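Local atomic coordinates of Dps family protein (Staphylococcus aureus subsp. aureus, PDB entry 2D5K), a protein that probably stores and detoxifies iron as a ferritin-like shell of twelve subunits, and compacts the bacterial nucleoid. Residues B[16-21]-B[107-112]; B[28-33]-B[47-52]; B[101-106]-B[134-139]. All blocks are in the same frame, centred on the assembly; numbering follows the deposited sequence.

Contact 1. Residues B[16-21]-B[107-112]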
loop_
_atom_site.group_PDB
_atom_site.type_symbol
_atom_site.label_atom_id
_atom_site.label_comp_id
_atom_site.label_asym_id
_atom_site.label_seq_id
_atom_site.Cartn_x
_atom_site.Cartn_y
_atom_site.Cartn_z
ATOM N N VAL B 16 -20.210 -13.107 24.496
ATOM C CA VAL B 16 -19.232 -13.999 23.872
ATOM C C VAL B 16 -20.009 -15.199 23.337
ATOM O O VAL B 16 -19.759 -15.674 22.225
ATOM C CB VAL B 16 -18.162 -14.497 24.878
ATOM C CG1 VAL B 16 -17.250 -15.519 24.202
ATOM C CG2 VAL B 16 -17.333 -13.327 25.379
ATOM N N ALA B 17 -20.967 -15.666 24.134
ATOM C CA ALA B 17 -21.809 -16.797 23.758
ATOM C C ALA B 17 -22.680 -16.452 22.551
ATOM O O ALA B 17 -22.707 -17.197 21.571
ATOM C CB ALA B 17 -22.684 -17.209 24.933
ATOM N N ASN B 18 -23.390 -15.325 22.623
ATOM C CA ASN B 18 -24.251 -14.889 21.521
ATOM C C ASN B 18 -23.512 -14.817 20.192
ATOM O O ASN B 18 -23.974 -15.340 19.183
ATOM C CB ASN B 18 -24.823 -13.488 21.768
ATOM C CG ASN B 18 -25.831 -13.440 22.894
ATOM O OD1 ASN B 18 -26.446 -14.445 23.249
ATOM N ND2 ASN B 18 -26.027 -12.244 23.449
ATOM N N TRP B 19 -22.364 -14.151 20.197
ATOM C CA TRP B 19 -21.617 -13.970 18.969
ATOM C C TRP B 19 -20.862 -15.191 18.476
ATOM O O TRP B 19 -20.551 -15.291 17.291
ATOM C CB TRP B 19 -20.712 -12.744 19.104
ATOM C CG TRP B 19 -21.551 -11.494 19.210
ATOM C CD1 TRP B 19 -21.964 -10.869 20.356
ATOM C CD2 TRP B 19 -22.177 -10.795 18.126
ATOM N NE1 TRP B 19 -22.813 -9.827 20.051
ATOM C CE2 TRP B 19 -22.959 -9.760 18.690
ATOM C CE3 TRP B 19 -22.155 -10.945 16.734
ATOM C CZ2 TRP B 19 -23.712 -8.879 17.907
ATOM C CZ3 TRP B 19 -22.906 -10.067 15.954
ATOM C CH2 TRP B 19 -23.673 -9.047 16.547
ATOM N N THR B 20 -20.582 -16.127 19.371
ATOM C CA THR B 20 -19.911 -17.346 18.945
ATOM C C THR B 20 -20.965 -18.141 18.171
ATOM O O THR B 20 -20.683 -18.698 17.113
ATOM C CB THR B 20 -19.401 -18.162 20.144
ATOM O OG1 THR B 20 -18.355 -17.430 20.803
ATOM C CG2 THR B 20 -18.847 -19.502 19.680
ATOM N N VAL B 21 -22.187 -18.179 18.695
ATOM C CA VAL B 21 -23.263 -18.891 18.012
ATOM C C VAL B 21 -23.594 -18.173 16.705
ATOM O O VAL B 21 -23.763 -18.812 15.662
ATOM C CB VAL B 21 -24.535 -18.976 18.880
ATOM C CG1 VAL B 21 -25.651 -19.659 18.105
ATOM C CG2 VAL B 21 -24.239 -19.752 20.159
ATOM N N SER B 107 -29.418 -5.947 21.076
ATOM C CA SER B 107 -29.361 -4.533 21.426
ATOM C C SER B 107 -30.055 -4.285 22.762
ATOM O O SER B 107 -29.595 -3.475 23.565
ATOM C CB SER B 107 -30.006 -3.676 20.335
ATOM O OG SER B 107 -29.877 -2.298 20.651
ATOM N N LYS B 108 -31.161 -4.984 23.001
ATOM C CA LYS B 108 -31.888 -4.833 24.256
ATOM C C LYS B 108 -31.038 -5.355 25.417
ATOM O O LYS B 108 -30.992 -4.746 26.489
ATOM C CB LYS B 108 -33.221 -5.590 24.195
ATOM C CG LYS B 108 -34.051 -5.466 25.462
ATOM C CD LYS B 108 -35.417 -6.125 25.303
ATOM C CE LYS B 108 -36.231 -6.021 26.589
ATOM N NZ LYS B 108 -37.558 -6.691 26.462
ATOM N N GLN B 109 -30.365 -6.483 25.203
ATOM C CA GLN B 109 -29.498 -7.049 26.237
ATOM C C GLN B 109 -28.362 -6.084 26.526
ATOM O O GLN B 109 -27.962 -5.896 27.676
ATOM C CB GLN B 109 -28.868 -8.370 25.792
ATOM C CG GLN B 109 -29.748 -9.590 25.833
ATOM C CD GLN B 109 -28.918 -10.859 25.765
ATOM O OE1 GLN B 109 -27.961 -10.944 24.990
ATOM N NE2 GLN B 109 -29.277 -11.852 26.574
ATOM N N LEU B 110 -27.830 -5.479 25.469
ATOM C CA LEU B 110 -26.721 -4.548 25.629
ATOM C C LEU B 110 -27.116 -3.296 26.407
ATOM O O LEU B 110 -26.302 -2.739 27.139
ATOM C CB LEU B 110 -26.146 -4.169 24.259
ATOM C CG LEU B 110 -25.379 -5.283 23.540
ATOM C CD1 LEU B 110 -25.055 -4.855 22.121
ATOM C CD2 LEU B 110 -24.099 -5.604 24.308
ATOM N N GLU B 111 -28.363 -2.854 26.256
ATOM C CA GLU B 111 -28.820 -1.670 26.977
ATOM C C GLU B 111 -28.691 -1.960 28.473
ATOM O O GLU B 111 -28.204 -1.130 29.242
ATOM C CB GLU B 111 -30.278 -1.354 26.611
ATOM C CG GLU B 111 -30.858 -0.091 27.256
ATOM C CD GLU B 111 -30.253 1.210 26.734
ATOM O OE1 GLU B 111 -29.433 1.174 25.787
ATOM O OE2 GLU B 111 -30.610 2.284 27.276
ATOM N N ASN B 112 -29.109 -3.156 28.876
ATOM C CA ASN B 112 -29.034 -3.568 30.273
ATOM C C ASN B 112 -27.580 -3.772 30.701
ATOM O O ASN B 112 -27.189 -3.377 31.796
ATOM C CB ASN B 112 -29.831 -4.858 30.482
ATOM C CG ASN B 112 -29.837 -5.313 31.929
ATOM O OD1 ASN B 112 -30.204 -4.559 32.828
ATOM N ND2 ASN B 112 -29.432 -6.555 32.159
#

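Contact 2. Residues B[28-33]-B[47-52]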
loop_
_atom_site.group_PDB
_atom_site.type_symbol
_atom_site.label_atom_id
_atom_site.label_comp_id
_atom_site.label_asym_id
_atom_site.label_seq_id
_atom_site.Cartn_x
_atom_site.Cartn_y
_atom_site.Cartn_z
ATOM N N ASN B 28 -23.641 -20.232 8.033
ATOM C CA ASN B 28 -24.749 -21.003 7.479
ATOM C C ASN B 28 -25.503 -20.152 6.457
ATOM O O ASN B 28 -25.747 -20.590 5.331
ATOM C CB ASN B 28 -25.685 -21.440 8.613
ATOM C CG ASN B 28 -26.876 -22.241 8.120
ATOM O OD1 ASN B 28 -27.686 -21.750 7.335
ATOM N ND2 ASN B 28 -26.991 -23.486 8.587
ATOM N N PHE B 29 -25.862 -18.929 6.840
ATOM C CA PHE B 29 -26.590 -18.051 5.929
ATOM C C PHE B 29 -25.717 -17.688 4.728
ATOM O O PHE B 29 -26.199 -17.598 3.603
ATOM C CB PHE B 29 -27.063 -16.790 6.665
ATOM C CG PHE B 29 -28.165 -17.044 7.673
ATOM C CD1 PHE B 29 -28.688 -18.325 7.852
ATOM C CD2 PHE B 29 -28.677 -16.000 8.439
ATOM C CE1 PHE B 29 -29.704 -18.563 8.781
ATOM C CE2 PHE B 29 -29.694 -16.227 9.370
ATOM C CZ PHE B 29 -30.208 -17.515 9.538
ATOM N N HIS B 30 -24.429 -17.490 4.986
ATOM C CA HIS B 30 -23.446 -17.162 3.955
ATOM C C HIS B 30 -23.411 -18.275 2.899
ATOM O O HIS B 30 -23.303 -18.009 1.703
ATOM C CB HIS B 30 -22.079 -17.000 4.646
ATOM C CG HIS B 30 -20.897 -16.959 3.723
ATOM N ND1 HIS B 30 -20.630 -15.893 2.890
ATOM C CD2 HIS B 30 -19.853 -17.812 3.586
ATOM C CE1 HIS B 30 -19.470 -16.087 2.287
ATOM N NE2 HIS B 30 -18.978 -17.243 2.692
ATOM N N TRP B 31 -23.529 -19.523 3.347
ATOM C CA TRP B 31 -23.482 -20.665 2.439
ATOM C C TRP B 31 -24.804 -21.014 1.773
ATOM O O TRP B 31 -24.845 -21.330 0.584
ATOM C CB TRP B 31 -22.994 -21.920 3.181
ATOM C CG TRP B 31 -21.619 -21.803 3.771
ATOM C CD1 TRP B 31 -20.556 -21.126 3.248
ATOM C CD2 TRP B 31 -21.152 -22.409 4.983
ATOM N NE1 TRP B 31 -19.455 -21.268 4.061
ATOM C CE2 TRP B 31 -19.793 -22.052 5.132
ATOM C CE3 TRP B 31 -21.750 -23.221 5.957
ATOM C CZ2 TRP B 31 -19.018 -22.478 6.219
ATOM C CZ3 TRP B 31 -20.979 -23.646 7.042
ATOM C CH2 TRP B 31 -19.627 -23.270 7.161
ATOM N N TYR B 32 -25.880 -20.963 2.549
ATOM C CA TYR B 32 -27.196 -21.354 2.061
ATOM C C TYR B 32 -28.102 -20.300 1.440
ATOM O O TYR B 32 -29.175 -20.639 0.935
ATOM C CB TYR B 32 -27.945 -22.059 3.196
ATOM C CG TYR B 32 -27.384 -23.422 3.540
ATOM C CD1 TYR B 32 -27.570 -24.507 2.684
ATOM C CD2 TYR B 32 -26.671 -23.630 4.723
ATOM C CE1 TYR B 32 -27.067 -25.770 2.997
ATOM C CE2 TYR B 32 -26.161 -24.890 5.045
ATOM C CZ TYR B 32 -26.367 -25.956 4.175
ATOM O OH TYR B 32 -25.889 -27.209 4.491
ATOM N N VAL B 33 -27.695 -19.034 1.470
ATOM C CA VAL B 33 -28.528 -17.983 0.898
ATOM C C VAL B 33 -28.742 -18.215 -0.595
ATOM O O VAL B 33 -27.829 -18.630 -1.310
ATOM C CB VAL B 33 -27.910 -16.579 1.128
ATOM C CG1 VAL B 33 -26.642 -16.410 0.295
ATOM C CG2 VAL B 33 -28.934 -15.498 0.791
ATOM N N GLU B 47 -19.061 -10.299 6.025
ATOM C CA GLU B 47 -18.611 -9.100 6.721
ATOM C C GLU B 47 -19.115 -9.179 8.158
ATOM O O GLU B 47 -18.413 -8.815 9.102
ATOM C CB GLU B 47 -19.159 -7.847 6.034
ATOM C CG GLU B 47 -18.854 -7.791 4.536
ATOM C CD GLU B 47 -19.304 -6.493 3.881
ATOM O OE1 GLU B 47 -20.394 -5.990 4.229
ATOM O OE2 GLU B 47 -18.572 -5.983 3.007
ATOM N N LEU B 48 -20.339 -9.675 8.317
ATOM C CA LEU B 48 -20.929 -9.810 9.639
ATOM C C LEU B 48 -20.234 -10.851 10.510
ATOM O O LEU B 48 -20.005 -10.595 11.693
ATOM C CB LEU B 48 -22.424 -10.136 9.524
ATOM C CG LEU B 48 -23.269 -8.965 9.011
ATOM C CD1 LEU B 48 -24.690 -9.426 8.730
ATOM C CD2 LEU B 48 -23.259 -7.843 10.049
ATOM N N TYR B 49 -19.898 -12.024 9.974
ATOM C CA TYR B 49 -19.236 -12.968 10.857
ATOM C C TYR B 49 -17.800 -12.550 11.154
ATOM O O TYR B 49 -17.272 -12.888 12.207
ATOM C CB TYR B 49 -19.335 -14.437 10.376
ATOM C CG TYR B 49 -18.723 -14.848 9.046
ATOM C CD1 TYR B 49 -17.353 -14.718 8.792
ATOM C CD2 TYR B 49 -19.510 -15.475 8.081
ATOM C CE1 TYR B 49 -16.788 -15.218 7.600
ATOM C CE2 TYR B 49 -18.962 -15.972 6.898
ATOM C CZ TYR B 49 -17.607 -15.844 6.663
ATOM O OH TYR B 49 -17.088 -16.349 5.488
ATOM N N ASN B 50 -17.177 -11.792 10.257
ATOM C CA ASN B 50 -15.820 -11.325 10.533
ATOM C C ASN B 50 -15.915 -10.333 11.694
ATOM O O ASN B 50 -15.052 -10.294 12.575
ATOM C CB ASN B 50 -15.206 -10.639 9.310
ATOM C CG ASN B 50 -14.718 -11.628 8.267
ATOM O OD1 ASN B 50 -14.379 -12.769 8.588
ATOM N ND2 ASN B 50 -14.664 -11.189 7.014
ATOM N N GLU B 51 -16.981 -9.540 11.702
ATOM C CA GLU B 51 -17.180 -8.576 12.771
ATOM C C GLU B 51 -17.506 -9.318 14.064
ATOM O O GLU B 51 -17.065 -8.925 15.143
ATOM C CB GLU B 51 -18.306 -7.609 12.404
ATOM C CG GLU B 51 -18.729 -6.687 13.524
ATOM C CD GLU B 51 -19.514 -5.494 13.015
ATOM O OE1 GLU B 51 -20.282 -5.656 12.044
ATOM O OE2 GLU B 51 -19.368 -4.395 13.592
ATOM N N ALA B 52 -18.272 -10.398 13.950
ATOM C CA ALA B 52 -18.638 -11.193 15.116
ATOM C C ALA B 52 -17.390 -11.750 15.790
ATOM O O ALA B 52 -17.284 -11.746 17.020
ATOM C CB ALA B 52 -19.561 -12.338 14.708
#

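Contact 3. Residues B[101-106]-B[134-139]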
loop_
_atom_site.group_PDB
_atom_site.type_symbol
_atom_site.label_atom_id
_atom_site.label_comp_id
_atom_site.label_asym_id
_atom_site.label_seq_id
_atom_site.Cartn_x
_atom_site.Cartn_y
_atom_site.Cartn_z
ATOM N N GLN B 101 -34.193 -9.887 14.090
ATOM C CA GLN B 101 -34.744 -10.192 15.403
ATOM C C GLN B 101 -33.608 -10.452 16.392
ATOM O O GLN B 101 -33.682 -10.037 17.545
ATOM C CB GLN B 101 -35.671 -11.407 15.348
ATOM C CG GLN B 101 -36.397 -11.667 16.670
ATOM C CD GLN B 101 -37.293 -10.509 17.085
ATOM O OE1 GLN B 101 -38.216 -10.135 16.360
ATOM N NE2 GLN B 101 -37.024 -9.935 18.255
ATOM N N ASP B 102 -32.559 -11.141 15.946
ATOM C CA ASP B 102 -31.421 -11.403 16.828
ATOM C C ASP B 102 -30.781 -10.086 17.252
ATOM O O ASP B 102 -30.477 -9.879 18.428
ATOM C CB ASP B 102 -30.354 -12.260 16.134
ATOM C CG ASP B 102 -30.734 -13.728 16.054
ATOM O OD1 ASP B 102 -31.495 -14.198 16.927
ATOM O OD2 ASP B 102 -30.257 -14.416 15.127
ATOM N N PHE B 103 -30.568 -9.196 16.286
ATOM C CA PHE B 103 -29.947 -7.914 16.590
ATOM C C PHE B 103 -30.813 -7.057 17.500
ATOM O O PHE B 103 -30.297 -6.320 18.340
ATOM C CB PHE B 103 -29.592 -7.189 15.292
ATOM C CG PHE B 103 -28.313 -7.688 14.661
ATOM C CD1 PHE B 103 -28.065 -9.053 14.543
ATOM C CD2 PHE B 103 -27.351 -6.795 14.200
ATOM C CE1 PHE B 103 -26.879 -9.522 13.977
ATOM C CE2 PHE B 103 -26.163 -7.253 13.632
ATOM C CZ PHE B 103 -25.926 -8.620 13.522
ATOM N N THR B 104 -32.129 -7.163 17.348
ATOM C CA THR B 104 -33.036 -6.418 18.213
ATOM C C THR B 104 -32.882 -6.967 19.634
ATOM O O THR B 104 -32.802 -6.205 20.604
ATOM C CB THR B 104 -34.508 -6.584 17.761
ATOM O OG1 THR B 104 -34.716 -5.854 16.545
ATOM C CG2 THR B 104 -35.469 -6.065 18.836
ATOM N N ASN B 105 -32.833 -8.293 19.753
ATOM C CA ASN B 105 -32.688 -8.929 21.059
ATOM C C ASN B 105 -31.358 -8.587 21.718
ATOM O O ASN B 105 -31.300 -8.306 22.916
ATOM C CB ASN B 105 -32.806 -10.452 20.942
ATOM C CG ASN B 105 -34.185 -10.898 20.496
ATOM O OD1 ASN B 105 -35.164 -10.156 20.621
ATOM N ND2 ASN B 105 -34.273 -12.122 19.988
ATOM N N ILE B 106 -30.287 -8.625 20.933
ATOM C CA ILE B 106 -28.962 -8.314 21.448
ATOM C C ILE B 106 -28.873 -6.852 21.882
ATOM O O ILE B 106 -28.322 -6.546 22.940
ATOM C CB ILE B 106 -27.887 -8.611 20.380
ATOM C CG1 ILE B 106 -27.796 -10.126 20.170
ATOM C CG2 ILE B 106 -26.533 -8.024 20.805
ATOM C CD1 ILE B 106 -27.029 -10.539 18.922
ATOM N N THR B 134 -23.639 0.104 18.997
ATOM C CA THR B 134 -23.596 1.055 17.890
ATOM C C THR B 134 -23.685 0.307 16.558
ATOM O O THR B 134 -24.511 0.629 15.701
ATOM C CB THR B 134 -22.276 1.870 17.891
ATOM O OG1 THR B 134 -22.179 2.640 19.099
ATOM C CG2 THR B 134 -22.228 2.809 16.688
ATOM N N SER B 135 -22.825 -0.692 16.391
ATOM C CA SER B 135 -22.803 -1.468 15.152
ATOM C C SER B 135 -24.051 -2.331 14.991
ATOM O O SER B 135 -24.607 -2.438 13.893
ATOM C CB SER B 135 -21.558 -2.352 15.110
ATOM O OG SER B 135 -21.560 -3.149 13.937
ATOM N N VAL B 136 -24.489 -2.951 16.080
ATOM C CA VAL B 136 -25.688 -3.787 16.037
ATOM C C VAL B 136 -26.897 -2.981 15.553
ATOM O O VAL B 136 -27.640 -3.417 14.663
ATOM C CB VAL B 136 -25.981 -4.393 17.435
ATOM C CG1 VAL B 136 -27.394 -4.972 17.481
ATOM C CG2 VAL B 136 -24.953 -5.484 17.743
ATOM N N ASP B 137 -27.095 -1.802 16.129
ATOM C CA ASP B 137 -28.223 -0.959 15.742
ATOM C C ASP B 137 -28.121 -0.490 14.295
ATOM O O ASP B 137 -29.123 -0.416 13.583
ATOM C CB ASP B 137 -28.325 0.260 16.668
ATOM C CG ASP B 137 -28.800 -0.103 18.064
ATOM O OD1 ASP B 137 -29.253 -1.251 18.264
ATOM O OD2 ASP B 137 -28.731 0.768 18.962
ATOM N N LYS B 138 -26.908 -0.163 13.866
ATOM C CA LYS B 138 -26.687 0.299 12.500
ATOM C C LYS B 138 -27.043 -0.814 11.520
ATOM O O LYS B 138 -27.776 -0.596 10.554
ATOM C CB LYS B 138 -25.223 0.710 12.329
ATOM C CG LYS B 138 -24.889 1.314 10.981
ATOM C CD LYS B 138 -23.436 1.783 10.966
ATOM C CE LYS B 138 -23.083 2.474 9.658
ATOM N NZ LYS B 138 -21.649 2.909 9.633
ATOM N N HIS B 139 -26.523 -2.011 11.771
ATOM C CA HIS B 139 -26.815 -3.149 10.905
ATOM C C HIS B 139 -28.311 -3.444 10.899
ATOM O O HIS B 139 -28.885 -3.764 9.860
ATOM C CB HIS B 139 -26.082 -4.403 11.386
ATOM C CG HIS B 139 -24.605 -4.374 11.153
ATOM N ND1 HIS B 139 -24.053 -4.188 9.903
ATOM C CD2 HIS B 139 -23.568 -4.536 12.006
ATOM C CE1 HIS B 139 -22.735 -4.239 9.998
ATOM N NE2 HIS B 139 -22.417 -4.449 11.263
#

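Contact 1. Residues B[16-21]-B[107-112]
N18 and Q109 meet through their side-chain amides, and a single hydrogen bond carries the contact between 16-21 and 107-112. N18 ND2 donates to Q109 OE1 over 2.8 Å, with an N-H...O angle of 145°. The donor lies in the plane of the Q109 carbonyl, and the acceptor lies close to the amide plane of N18. The two amides are twisted by a moderate 33° against each other. Q109 covers the distance because its chain runs extended beyond CG (chi2 -163°). The bond bridges backbones that stay well apart: N18 CA and Q109 CA, the nearest such pair, are 10.5 Å from each other. Only 74 Å² of surface is buried.

What fixes the amides lies one shell out. The side chain of Q15 bonds to both partners, taking a hydrogen bond from N18 ND2 and giving one to Q109 OE1, while N18 OD1 accepts from I82 N and Q14 NE2. The buried N18 amide is thus held at both ends, which should keep it from flipping. Q109 OE1 in turn accepts two hydrogen bonds, from N18 ND2 and Q15 NE2, so the oxygen that joins the helices is itself doubly held.

The pair ties helix 5-32 to the antiparallel helix 92-120. Next to it, W19 leans on M132 and V136 of helix 123-147 and meets Y55 of helix 38-65 edge-to-face, while A17 and T20 pack on helix 74-80.

Contact 2. Residues B[28-33]-B[47-52]
H30, whose ring meets that of Y49 across the contact, has polar partners at both nitrogens: ND1 is hydrogen-bonded to H42 O, while NE2 makes a weak hydrogen bond to D57 OD1 of a neighbouring subunit. Y49 comes against the imidazole as the edge of a T-shaped pair, the ring centroids 5.3 Å apart and the planes at 90°. The phenol presents the side that carries CE2 and OH. Y49 CE2 is 3.8 Å from H30 CG. Further along, Y49 OH sits over one face of the imidazole, towards its rim, and 3.5 Å from H30 NE2. The edge of the phenol therefore spans the five-membered ring from its root to its far nitrogen.

Both first torsions serve this meeting. In H30, CG stands anti to the backbone N (chi1 167°), and the imidazole reaches out towards helix 38-65. Y49 takes the less common setting in which CG lies between the backbone N and the carbonyl carbon (chi1 62°), which brings its hydroxyl over H30. Stacking on H27 gives the phenol a further aromatic neighbour.

H30 also stacks on H42 and packs on E61 of the neighbouring subunit. H30 and H42, with D57 and E61 of that subunit, are consistent with the intersubunit ferroxidase centre of Dps proteins, and Y49 probably lies in its second shell. The contact joins the C-terminal end of helix 5-32 to the middle of helix 38-65, while F29 turns to M95 and L99 of helix 92-120.

Contact 3. Residues B[101-106]-B[134-139]
F103 and V136 mark the core of the helical hairpin made by 92-120 and 123-147, one of the two hairpins of a ferritin-like four-helix bundle. The short axes approach to 9.3 Å and run roughly antiparallel, at 146°. F103 and V136 interlock through both side chain and backbone. V136 CG1, placed anti to its own nitrogen (chi1 166°), lies 3.3 Å from F103 O and 3.8 Å from F103 CD2. In return the phenyl edge meets the opposite backbone, V136 O lying in the ring plane 3.4 Å from F103 CD2. Each residue thus sets apolar carbon against the main-chain oxygen of the other, a reciprocal fit where the backbones come nearest, F103 CA to V136 CA 6.0 Å.

One helical turn further along 123-147, H139 continues the surface. Its CB touches F103 CE2 at 3.6 Å, so the phenyl ring spans V136 and H139. The imidazole itself is directed to another helix, where H139 NE2 is hydrogen-bonded to E51 OE1 of helix 38-65. On the other flank I106 CG2 and V136 CG2 make a looser apolar contact at 4.3 Å, and W19 of helix 5-32 packs on I106. F143 adds an edge-to-face partner to F103.

A polar boundary flanks this apolar centre. D137 forms a salt bridge with R62 of a neighbouring subunit, so the same helix faces both the core and an interface. Buried apolar side chains from the antiparallel hairpin 92-120/123-147 pack here into the interior of a ferritin-like four-helix bundle.

Overall arrangement
The three contacts sample three of the helix pairings in one bundle. Contacts 1 and 3 share helix 92-120, and their centres are about 9 Å apart; contacts 1 and 2 share helix 5-32 at about 17 Å, and contacts 2 and 3 are about 15 Å apart. Along the chain, contact 2 is nested inside the loop closed by contact 1, contact 3 follows it, and contacts 1 and 3 interleave. W19 joins all three contacts, and E51 with S135 adds a polar link between contacts 2 and 3. Apolar packing through W19 and polar links through E51 connect the bundle interior to the helices that carry the probable ferroxidase interface.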